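Long-range contacts in putative monooxygenase (Fusobacterium nucleatum subsp. nucleatum, PDB 3MCS), which probably acts as a monooxygenase, carrying two consecutive regions of the antibiotic biosynthesis monooxygenase family, of the dimeric alpha/beta barrel clan, in a single chain: residues D49-T54 with K198-Q203; I97-A102 with L213-L218; G43-T48 with L205-K210. All blocks are in the same frame, centred on the assembly; numbering follows the deposited sequence.

Interaction 1. Residues D49-T54 with K198-Q203; sequences DERDKT and KRAELQ
Arg199 and Ala200 meet the end of Arg51 where the hairpin loop joining strands 41-49 and 55-62 leans on the long strand 194-209. Repeats of the antibiotic biosynthesis monooxygenase family belong to the ferredoxin-like dimeric alpha/beta barrel clan, and strand 194-209 runs from the sheet neighbour 114-122 to the sheet neighbour 41-49. Arg51 NH2 lies 3.8 Å from Arg199 O, too far for a hydrogen bond, and 3.7 Å from Ala200 CB. The guanidinium reaches the strand obliquely because its chain bends at chi3 (-65°), and Asp49 fixes its rotation side-on: Arg51 NE bonds Asp49 OD1 at 3.1 Å through the syn lone pair, nearly in the guanidinium plane, while Arg51 NH2 meets Asp49 OD2 at 3.2 Å on the syn side, tilted out of the carboxylate plane. The methyl of Ala200 packs beside this ion pair, whose charges probably largely offset each other. At Leu202 the contact turns apolar, with CD2 against Asp49 CB at 3.7 Å; the leucine side chain also packs on Ala47, Tyr57 and Tyr117. Gln203, an exposed residue, makes the last contact. Its extended chain sends the amide across the Glu50 carboxylate, which also lies close to that of Glu20, with the two planes turned 70° apart, and Gln203 NE2 gives Glu50 OE1 a weak hydrogen bond of 3.3 Å.

Interaction 2. Residues I97-A102 with L213-L218; sequences IDVQIA and LDYKKL
Val99 and Tyr215 form the apolar centre of this pairing, in which the C-terminal strand 214-216 is added antiparallel to the bulged strand 91-104 and so extends the antiparallel sheet of the alpha/beta-barrel-type fold. The valine's CG1, anti to the backbone N (chi1 -178°), touches Tyr215 CD2 at 3.6 Å, and the two side chains cross at a slant; Pro6 packs against both. The same ring turns its edge to the backbone, so that Val99 O lies near the ring plane at 3.5 Å from Tyr215 CE2. Further along, Ala102 CB sits 4.1 Å from Leu213 CD2, extending the hydrophobic patch past the root of the tyrosine.

Around this patch the main chains zip together. Ala102 and Tyr215 make a hydrogen-bonded pair: Tyr215 N reaches Ala102 O at 2.8 Å, and Ala102 N returns to Tyr215 O at 3.1 Å. Ile101 and Lys216 follow as a non-hydrogen-bonded pair, and Lys217 N then bonds Gln100 O at 3.1 Å. On its other edge the strand has a classic beta bulge, where Gln100 and Ile101 both face Leu152.

At the rim, Gln100 folds back at chi2 (-74°), bringing its amide over the extended Lys217 chain, with Gln100 NE2 3.8 Å from Lys217 CD. This is contact with methylenes rather than with the ammonium group. The charged side chains of strand 214-216 itself find other partners: Lys216 NZ forms a salt bridge with Glu139 of helix 127-143, and Asp214 OD1 one with Lys103. The chemistry implies that backbone bonds and a small apolar patch fasten the chain's tail, while its ionic ties run to residues beyond the paired segments.

Interaction 3. Residues G43-T48 with L205-K210; sequences GLFAAT and LKIENK
Leu44 and Glu208 form a hydrogen-bonded antiparallel pair in the central sheet, strand 43-48 belonging to the first antibiotic biosynthesis monooxygenase region: Leu44 N meets Glu208 O at 2.9 Å almost head-on to the carbonyl, and Glu208 N returns to Leu44 O at 3.2 Å. Two residues on, Ala46 N bonds Lys206 O at 2.8 Å. Ala46 O is gripped twice, by Leu205 N at 2.9 Å and Lys206 N at 3.2 Å, both from one face of its carbonyl plane; this is a classic beta bulge, with Leu205 and Lys206 together opposite Ala46. On the Ala46 face Lys206 NZ bridges to Glu208 OE2, reaching it on the anti side, with a weak bond to Gln109.

The other face carries the packing. Ile207 CG2, placed anti to the backbone N, lies against Phe45 CD2 at 3.4 Å, while the far end of the ring, CZ, lies 3.9 Å from Asn209 CB. The Asn209 amide is held by the backbone of Lys105 and Ile107.

Strands 43-48 and 205-209 run at 170° to each other: helix 20-37 covers Ala46, Leu205 and Lys206, Phe45 makes an edge-to-face contact with Phe165, and strand 55-62 takes the second edge of 41-49.

Interactions 1 and 3 share strand 194-209 and lie end to end along strand 41-49 and the loop that follows it, touching where Gln203 O meets Thr48 N in a probable hydrogen bond. Interaction 3 is the buried one, regular backbone pairing between two sheet neighbours; in interaction 1, about 16 Å away between centres, strand 194-209 has strand 114-122 as its main-chain partner, and the loop after 41-49 meets it through side chains. Interaction 2, across the chain's centre from interaction 1, is partly buried: again antiparallel pairing, but by a short terminal strand. Salt bridges stay within one segment in interactions 1 and 3 but leave both segments in interaction 2.

Interaction 1. Residues D49-T54 with K198-Q203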
# COMPACT_ATOMS: atom_id res chain seq x y z
N ASP A 49 -6.61 8.39 6.02
CA ASP A 49 -5.94 9.69 6.10
C ASP A 49 -7.03 10.66 6.54
O ASP A 49 -7.99 10.88 5.82
CB ASP A 49 -5.36 10.08 4.75
CG ASP A 49 -4.54 11.35 4.79
OD1 ASP A 49 -4.38 11.97 5.87
OD2 ASP A 49 -4.04 11.75 3.72
N GLU A 50 -6.93 11.21 7.75
CA GLU A 50 -7.97 12.11 8.26
C GLU A 50 -7.69 13.62 8.11
O GLU A 50 -8.51 14.45 8.52
CB GLU A 50 -8.29 11.76 9.72
CG GLU A 50 -8.82 10.34 9.88
CD GLU A 50 -9.76 10.14 11.09
OE1 GLU A 50 -9.41 10.55 12.23
OE2 GLU A 50 -10.85 9.53 10.87
N ARG A 51 -6.56 13.96 7.51
CA ARG A 51 -6.22 15.36 7.27
C ARG A 51 -7.20 15.97 6.26
O ARG A 51 -7.54 15.34 5.28
CB ARG A 51 -4.81 15.47 6.73
CG ARG A 51 -3.73 15.05 7.70
CD ARG A 51 -2.36 15.12 7.04
NE ARG A 51 -2.23 14.15 5.95
CZ ARG A 51 -1.22 14.11 5.09
NH1 ARG A 51 -0.23 15.00 5.17
NH2 ARG A 51 -1.20 13.21 4.11
N ASP A 52 -7.64 17.20 6.51
CA ASP A 52 -8.58 17.91 5.62
C ASP A 52 -9.96 17.24 5.48
O ASP A 52 -10.97 17.73 5.98
CB ASP A 52 -7.98 18.13 4.22
CG ASP A 52 -6.67 18.89 4.25
OD1 ASP A 52 -6.39 19.55 5.28
OD2 ASP A 52 -5.94 18.83 3.25
N LYS A 53 -9.97 16.13 4.75
CA LYS A 53 -11.18 15.38 4.46
C LYS A 53 -10.80 13.93 4.59
O LYS A 53 -9.82 13.51 3.98
CB LYS A 53 -11.64 15.68 3.02
CG LYS A 53 -11.86 17.22 2.70
CD LYS A 53 -11.97 17.58 1.18
CE LYS A 53 -10.66 17.31 0.33
NZ LYS A 53 -9.44 18.13 0.68
N THR A 54 -11.54 13.17 5.39
CA THR A 54 -11.23 11.76 5.61
C THR A 54 -11.16 10.97 4.30
O THR A 54 -12.15 10.91 3.57
CB THR A 54 -12.29 11.13 6.53
OG1 THR A 54 -12.28 11.80 7.79
CG2 THR A 54 -12.00 9.62 6.73
N LYS A 198 4.29 13.03 -2.40
CA LYS A 198 3.25 13.10 -1.41
C LYS A 198 3.39 11.87 -0.50
O LYS A 198 3.22 10.73 -0.94
CB LYS A 198 1.85 13.20 -2.06
CG LYS A 198 0.71 13.42 -1.00
CD LYS A 198 -0.66 13.82 -1.61
N ARG A 199 3.77 12.14 0.74
CA ARG A 199 3.90 11.11 1.78
C ARG A 199 2.70 11.22 2.67
O ARG A 199 2.34 12.31 3.08
CB ARG A 199 5.15 11.33 2.62
CG ARG A 199 5.29 10.40 3.83
CD ARG A 199 6.46 10.84 4.71
NE ARG A 199 6.22 12.10 5.41
CZ ARG A 199 6.13 12.23 6.73
NH1 ARG A 199 6.33 11.20 7.53
NH2 ARG A 199 5.89 13.41 7.25
N ALA A 200 2.08 10.10 2.98
CA ALA A 200 0.92 10.12 3.82
C ALA A 200 1.07 9.11 4.94
O ALA A 200 1.03 7.91 4.72
CB ALA A 200 -0.31 9.81 3.01
N GLU A 201 1.27 9.62 6.14
CA GLU A 201 1.28 8.79 7.31
C GLU A 201 -0.18 8.40 7.47
O GLU A 201 -1.05 9.24 7.40
CB GLU A 201 1.82 9.54 8.52
CG GLU A 201 3.23 10.07 8.36
CD GLU A 201 3.78 10.67 9.64
OE1 GLU A 201 3.15 10.51 10.71
OE2 GLU A 201 4.87 11.28 9.57
N LEU A 202 -0.45 7.12 7.67
CA LEU A 202 -1.83 6.63 7.71
C LEU A 202 -2.23 5.93 9.01
O LEU A 202 -1.45 5.23 9.63
CB LEU A 202 -2.06 5.67 6.54
CG LEU A 202 -1.98 6.21 5.10
CD1 LEU A 202 -2.08 5.04 4.10
CD2 LEU A 202 -3.05 7.22 4.81
N GLN A 203 -3.48 6.14 9.36
CA GLN A 203 -4.12 5.59 10.53
C GLN A 203 -4.63 4.19 10.17
O GLN A 203 -5.54 4.04 9.37
CB GLN A 203 -5.26 6.56 10.91
CG GLN A 203 -6.10 6.30 12.15
CD GLN A 203 -7.20 7.38 12.33
OE1 GLN A 203 -8.38 7.11 12.19
NE2 GLN A 203 -6.79 8.61 12.60

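Interaction 2. Residues I97-A102 with L213-L218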
# COMPACT_ATOMS: atom_id res chain seq x y z
N ILE A 97 -0.57 -1.26 -9.99
CA ILE A 97 0.91 -1.16 -9.91
C ILE A 97 1.75 -2.35 -10.38
O ILE A 97 1.51 -3.47 -9.99
CB ILE A 97 1.28 -0.89 -8.43
CG1 ILE A 97 0.45 0.29 -7.91
CG2 ILE A 97 2.76 -0.63 -8.29
CD1 ILE A 97 0.58 0.52 -6.45
N ASP A 98 2.75 -2.10 -11.21
CA ASP A 98 3.67 -3.16 -11.62
C ASP A 98 4.61 -3.31 -10.44
O ASP A 98 5.41 -2.41 -10.16
CB ASP A 98 4.46 -2.81 -12.90
CG ASP A 98 3.67 -3.06 -14.20
OD1 ASP A 98 2.72 -3.89 -14.24
OD2 ASP A 98 4.03 -2.43 -15.21
N VAL A 99 4.50 -4.43 -9.73
CA VAL A 99 5.30 -4.65 -8.53
C VAL A 99 6.78 -4.85 -8.85
O VAL A 99 7.10 -5.68 -9.70
CB VAL A 99 4.81 -5.86 -7.75
CG1 VAL A 99 5.63 -6.03 -6.47
CG2 VAL A 99 3.35 -5.69 -7.43
N GLN A 100 7.66 -4.08 -8.21
CA GLN A 100 9.11 -4.24 -8.41
C GLN A 100 9.67 -5.05 -7.28
O GLN A 100 10.45 -5.99 -7.50
CB GLN A 100 9.82 -2.90 -8.47
CG GLN A 100 9.48 -2.11 -9.72
CD GLN A 100 10.15 -2.66 -10.99
OE1 GLN A 100 11.18 -3.35 -10.94
NE2 GLN A 100 9.58 -2.32 -12.14
N ILE A 101 9.28 -4.67 -6.06
CA ILE A 101 9.62 -5.38 -4.85
C ILE A 101 8.39 -5.44 -3.93
O ILE A 101 7.71 -4.44 -3.72
CB ILE A 101 10.72 -4.72 -4.06
CG1 ILE A 101 11.96 -4.54 -4.93
CG2 ILE A 101 11.04 -5.58 -2.86
CD1 ILE A 101 13.11 -3.95 -4.18
N ALA A 102 8.11 -6.64 -3.44
CA ALA A 102 7.05 -6.86 -2.48
C ALA A 102 7.57 -7.88 -1.46
O ALA A 102 7.82 -9.04 -1.80
CB ALA A 102 5.78 -7.35 -3.16
N LEU A 213 5.84 -12.92 2.17
CA LEU A 213 5.97 -12.62 0.74
C LEU A 213 7.39 -12.18 0.43
O LEU A 213 8.01 -11.49 1.23
CB LEU A 213 4.98 -11.54 0.35
CG LEU A 213 4.82 -11.22 -1.13
CD1 LEU A 213 4.73 -12.49 -1.94
CD2 LEU A 213 3.59 -10.33 -1.32
N ASP A 214 7.93 -12.58 -0.72
CA ASP A 214 9.30 -12.21 -1.07
C ASP A 214 9.44 -12.23 -2.59
O ASP A 214 9.94 -13.19 -3.16
CB ASP A 214 10.31 -13.15 -0.42
CG ASP A 214 11.77 -12.68 -0.60
OD1 ASP A 214 11.96 -11.57 -1.12
OD2 ASP A 214 12.71 -13.41 -0.23
N TYR A 215 9.03 -11.14 -3.23
CA TYR A 215 9.00 -11.03 -4.69
C TYR A 215 9.84 -9.90 -5.26
O TYR A 215 9.93 -8.82 -4.68
CB TYR A 215 7.55 -10.82 -5.13
CG TYR A 215 7.37 -10.53 -6.60
CD1 TYR A 215 7.29 -11.57 -7.52
CD2 TYR A 215 7.27 -9.23 -7.06
CE1 TYR A 215 7.14 -11.31 -8.88
CE2 TYR A 215 7.10 -8.97 -8.42
CZ TYR A 215 7.04 -10.01 -9.32
OH TYR A 215 6.87 -9.75 -10.66
N LYS A 216 10.44 -10.18 -6.41
CA LYS A 216 11.23 -9.18 -7.14
C LYS A 216 11.08 -9.43 -8.64
O LYS A 216 11.31 -10.54 -9.11
CB LYS A 216 12.72 -9.24 -6.75
CG LYS A 216 13.56 -8.07 -7.30
CD LYS A 216 15.01 -8.08 -6.75
CE LYS A 216 15.69 -6.72 -6.92
NZ LYS A 216 17.03 -6.60 -6.21
N LYS A 217 10.69 -8.39 -9.37
CA LYS A 217 10.53 -8.50 -10.82
C LYS A 217 11.84 -8.94 -11.51
O LYS A 217 12.74 -8.13 -11.69
CB LYS A 217 10.04 -7.17 -11.41
CG LYS A 217 9.66 -7.24 -12.92
CD LYS A 217 9.21 -5.88 -13.48
CE LYS A 217 8.65 -5.99 -14.92
NZ LYS A 217 8.57 -4.67 -15.63
N LEU A 218 11.93 -10.22 -11.86
CA LEU A 218 13.10 -10.82 -12.54
C LEU A 218 14.37 -9.97 -12.56
O LEU A 218 14.86 -9.60 -13.63
CB LEU A 218 12.72 -11.20 -13.97

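Interaction 3. Residues G43-T48 with L205-K210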
# COMPACT_ATOMS: atom_id res chain seq x y z
N GLY A 43 -2.84 -10.40 0.75
CA GLY A 43 -3.02 -9.48 1.83
C GLY A 43 -3.91 -8.30 1.47
O GLY A 43 -4.01 -7.89 0.31
N LEU A 44 -4.60 -7.77 2.49
CA LEU A 44 -5.44 -6.57 2.35
C LEU A 44 -5.10 -5.63 3.50
O LEU A 44 -4.92 -6.08 4.62
CB LEU A 44 -6.95 -6.89 2.29
CG LEU A 44 -7.40 -7.23 0.87
CD1 LEU A 44 -7.03 -8.62 0.54
CD2 LEU A 44 -8.89 -7.05 0.71
N PHE A 45 -4.99 -4.35 3.20
CA PHE A 45 -4.58 -3.37 4.18
C PHE A 45 -5.46 -2.13 4.11
O PHE A 45 -5.35 -1.38 3.18
CB PHE A 45 -3.13 -3.01 3.89
CG PHE A 45 -2.24 -4.21 3.72
CD1 PHE A 45 -2.16 -4.87 2.52
CD2 PHE A 45 -1.47 -4.67 4.78
CE1 PHE A 45 -1.35 -5.98 2.35
CE2 PHE A 45 -0.64 -5.77 4.62
CZ PHE A 45 -0.59 -6.43 3.40
N ALA A 46 -6.34 -1.95 5.08
CA ALA A 46 -7.20 -0.77 5.12
C ALA A 46 -6.64 0.25 6.09
O ALA A 46 -6.35 -0.08 7.23
CB ALA A 46 -8.60 -1.16 5.53
N ALA A 47 -6.47 1.48 5.63
CA ALA A 47 -5.97 2.59 6.43
C ALA A 47 -6.78 3.84 6.13
O ALA A 47 -7.61 3.84 5.23
CB ALA A 47 -4.51 2.84 6.12
N THR A 48 -6.53 4.92 6.87
CA THR A 48 -7.27 6.16 6.70
C THR A 48 -6.34 7.36 6.82
O THR A 48 -5.43 7.35 7.64
CB THR A 48 -8.38 6.31 7.79
OG1 THR A 48 -9.20 5.15 7.86
CG2 THR A 48 -9.26 7.47 7.49
N LEU A 205 -6.61 0.76 9.96
CA LEU A 205 -8.01 0.39 10.23
C LEU A 205 -8.15 -1.13 10.42
O LEU A 205 -8.59 -1.58 11.46
CB LEU A 205 -8.91 0.87 9.09
CG LEU A 205 -10.38 0.98 9.47
CD1 LEU A 205 -11.10 1.70 8.35
CD2 LEU A 205 -11.04 -0.37 9.79
N LYS A 206 -7.79 -1.91 9.41
CA LYS A 206 -7.76 -3.36 9.54
C LYS A 206 -6.75 -3.92 8.55
O LYS A 206 -6.77 -3.55 7.38
CB LYS A 206 -9.14 -3.98 9.31
CG LYS A 206 -9.26 -5.45 9.80
CD LYS A 206 -9.21 -5.54 11.34
CE LYS A 206 -9.12 -7.01 11.87
NZ LYS A 206 -7.83 -7.74 11.56
N ILE A 207 -5.86 -4.79 9.03
CA ILE A 207 -4.85 -5.46 8.22
C ILE A 207 -4.88 -6.97 8.44
O ILE A 207 -4.86 -7.44 9.58
CB ILE A 207 -3.42 -5.01 8.56
CG1 ILE A 207 -3.21 -3.54 8.25
CG2 ILE A 207 -2.40 -5.85 7.79
CD1 ILE A 207 -1.88 -3.06 8.65
N GLU A 208 -4.90 -7.71 7.34
CA GLU A 208 -4.79 -9.19 7.34
C GLU A 208 -3.93 -9.59 6.14
O GLU A 208 -4.11 -9.09 5.03
CB GLU A 208 -6.16 -9.88 7.26
CG GLU A 208 -7.00 -9.78 8.51
CD GLU A 208 -6.42 -10.54 9.69
OE1 GLU A 208 -5.60 -11.46 9.46
OE2 GLU A 208 -6.80 -10.21 10.84
N ASN A 209 -2.96 -10.47 6.37
CA ASN A 209 -2.13 -10.96 5.29
C ASN A 209 -1.57 -12.35 5.59
O ASN A 209 -1.53 -12.79 6.76
CB ASN A 209 -0.99 -9.97 4.95
CG ASN A 209 0.09 -9.90 6.03
OD1 ASN A 209 -0.15 -10.14 7.22
ND2 ASN A 209 1.31 -9.55 5.61
N LYS A 210 -1.16 -13.04 4.52
CA LYS A 210 -0.58 -14.36 4.64
C LYS A 210 0.80 -14.28 5.28
O LYS A 210 1.18 -15.13 6.10
CB LYS A 210 -0.48 -15.02 3.26
CG LYS A 210 -0.08 -16.49 3.30
CD LYS A 210 0.00 -17.10 1.90
CE LYS A 210 0.53 -18.55 1.93
NZ LYS A 210 0.65 -19.14 0.57